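Local coordinates for protein enoyl-CoA hydratase (Mycobacterium tuberculosis, PDB 5KJP) that probably catalyses the reversible hydration of 2-enoyl-CoA thioesters to 3-hydroxyacyl-CoA in fatty acid metabolism, as a member of the crotonase superfamily, at residues Gly70-Gly75 / Ala107-Tyr112. Residues are numbered along the deposited sequence; the frame is centred on the assembly and turned at random.
Sequences GSFCAG and AAVEGY
Phe72 drives its ring from the loop that follows strand 62-67 against the end of strand 105-109. CG2 of Val109 sits over one face of the ring as a CH-pi contact, 4.0 Å from the centroid and displaced toward the rim on the CD1 side, while CG1 of the same valine packs against Phe72 CB. At the edge of the ring, near its plane, Ala108 O lies 3.5 Å from Phe72 CD1; this oxygen also accepts a hydrogen bond from Thr66. Phe72 CZ reaches the methyl of Ala107, and Leu65 adds a further apolar neighbour. With Phe72 CG anti to the backbone N (chi1 -177°), the ring runs back along the strand toward Ala107.

Where the strand gives way to the turn at Gly111, backbone groups take over. Phe72 N makes a weak, bent bond to Glu110 O (2.8 Å), and Cys73 N donates a nearly straight one to Tyr112 O (3.0 Å, 167°), lying in the carbonyl plane. Ser71 OG weakly accepts from Tyr112 N and donates to a water (2.7 Å), which in turn donates to Tyr112 O. Gly111 CA makes a CA-H...O contact with Gly70 O (3.5 Å), permitted by the absence of a side chain. Farther out, the Glu110 carboxylate bends away to the backbone N-H groups of Gly191 and Ala193.

Within the loop, Gly75 N donates a hydrogen bond to Cys73 SG (3.3 Å). In crotonase relatives this loop leads to one oxyanion-hole N-H; Cys73 N, bonded to Tyr112 O, probably shapes the loop rather than binding the thioester.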
loop_
_atom_site.group_PDB
_atom_site.type_symbol
_atom_site.label_atom_id
_atom_site.label_comp_id
_atom_site.label_asym_id
_atom_site.label_seq_id
_atom_site.Cartn_x
_atom_site.Cartn_y
_atom_site.Cartn_z
ATOM N N GLY A 70 -27.424 -13.811 -6.806
ATOM C CA GLY A 70 -26.195 -14.548 -6.566
ATOM C C GLY A 70 -25.024 -14.172 -7.458
ATOM O O GLY A 70 -24.010 -14.869 -7.484
ATOM N N SER A 71 -25.162 -13.076 -8.199
ATOM C CA SER A 71 -24.048 -12.543 -8.971
ATOM C C SER A 71 -24.040 -11.028 -8.846
ATOM O O SER A 71 -25.059 -10.374 -9.057
ATOM C CB SER A 71 -24.135 -12.963 -10.438
ATOM O OG SER A 71 -22.868 -12.831 -11.068
ATOM N N PHE A 72 -22.882 -10.472 -8.505
ATOM C CA PHE A 72 -22.801 -9.065 -8.129
ATOM C C PHE A 72 -23.066 -8.130 -9.304
ATOM O O PHE A 72 -24.054 -7.398 -9.306
ATOM C CB PHE A 72 -21.433 -8.763 -7.518
ATOM C CG PHE A 72 -21.285 -7.350 -7.030
ATOM C CD1 PHE A 72 -21.874 -6.950 -5.841
ATOM C CD2 PHE A 72 -20.553 -6.421 -7.757
ATOM C CE1 PHE A 72 -21.741 -5.646 -5.381
ATOM C CE2 PHE A 72 -20.407 -5.116 -7.303
ATOM C CZ PHE A 72 -21.003 -4.731 -6.106
ATOM N N CYS A 73 -22.186 -8.152 -10.301
ATOM C CA CYS A 73 -22.314 -7.250 -11.442
ATOM C C CYS A 73 -21.303 -7.622 -12.511
ATOM O O CYS A 73 -20.098 -7.640 -12.248
ATOM C CB CYS A 73 -22.111 -5.790 -11.014
ATOM S SG CYS A 73 -22.148 -4.586 -12.390
ATOM N N ALA A 74 -21.796 -7.912 -13.711
ATOM C CA ALA A 74 -20.944 -8.328 -14.822
ATOM C C ALA A 74 -20.250 -7.142 -15.483
ATOM O O ALA A 74 -19.488 -7.312 -16.434
ATOM C CB ALA A 74 -21.758 -9.098 -15.859
ATOM N N GLY A 75 -20.522 -5.944 -14.985
ATOM C CA GLY A 75 -19.912 -4.745 -15.524
ATOM C C GLY A 75 -20.930 -3.901 -16.256
ATOM O O GLY A 75 -22.140 -4.072 -16.085
ATOM N N ALA A 107 -19.834 -3.214 -0.166
ATOM C CA ALA A 107 -20.265 -4.065 -1.271
ATOM C C ALA A 107 -20.344 -5.522 -0.814
ATOM O O ALA A 107 -19.377 -6.057 -0.268
ATOM C CB ALA A 107 -19.316 -3.920 -2.466
ATOM N N ALA A 108 -21.502 -6.150 -1.019
ATOM C CA ALA A 108 -21.683 -7.563 -0.691
ATOM C C ALA A 108 -21.670 -8.391 -1.966
ATOM O O ALA A 108 -22.650 -8.412 -2.721
ATOM C CB ALA A 108 -22.986 -7.783 0.081
ATOM N N VAL A 109 -20.558 -9.082 -2.194
ATOM C CA VAL A 109 -20.287 -9.699 -3.489
ATOM C C VAL A 109 -20.520 -11.208 -3.487
ATOM O O VAL A 109 -19.956 -11.931 -2.665
ATOM C CB VAL A 109 -18.836 -9.417 -3.936
ATOM C CG1 VAL A 109 -18.519 -10.137 -5.259
ATOM C CG2 VAL A 109 -18.605 -7.906 -4.060
ATOM N N GLU A 110 -21.374 -11.646 -4.404
ATOM C CA GLU A 110 -21.551 -13.052 -4.761
ATOM C C GLU A 110 -21.181 -13.199 -6.235
ATOM O O GLU A 110 -21.274 -12.229 -7.002
ATOM C CB GLU A 110 -22.999 -13.521 -4.541
ATOM C CG GLU A 110 -23.560 -13.337 -3.131
ATOM C CD GLU A 110 -23.235 -14.490 -2.192
ATOM O OE1 GLU A 110 -22.684 -15.517 -2.652
ATOM O OE2 GLU A 110 -23.551 -14.370 -0.987
ATOM N N GLY A 111 -20.785 -14.404 -6.636
ATOM C CA GLY A 111 -20.546 -14.700 -8.040
ATOM C C GLY A 111 -19.494 -13.788 -8.641
ATOM O O GLY A 111 -18.453 -13.565 -8.037
ATOM N N TYR A 112 -19.770 -13.233 -9.815
ATOM C CA TYR A 112 -18.788 -12.382 -10.479
ATOM C C TYR A 112 -19.030 -10.894 -10.265
ATOM O O TYR A 112 -20.156 -10.405 -10.421
ATOM C CB TYR A 112 -18.762 -12.666 -11.982
ATOM C CG TYR A 112 -18.089 -13.964 -12.345
ATOM C CD1 TYR A 112 -16.705 -14.060 -12.386
ATOM C CD2 TYR A 112 -18.836 -15.094 -12.648
ATOM C CE1 TYR A 112 -16.080 -15.244 -12.719
ATOM C CE2 TYR A 112 -18.218 -16.287 -12.983
ATOM C CZ TYR A 112 -16.838 -16.354 -13.015
ATOM O OH TYR A 112 -16.211 -17.534 -13.346
HETATM O O HOH W 1 -22.108 -10.803 -12.731
#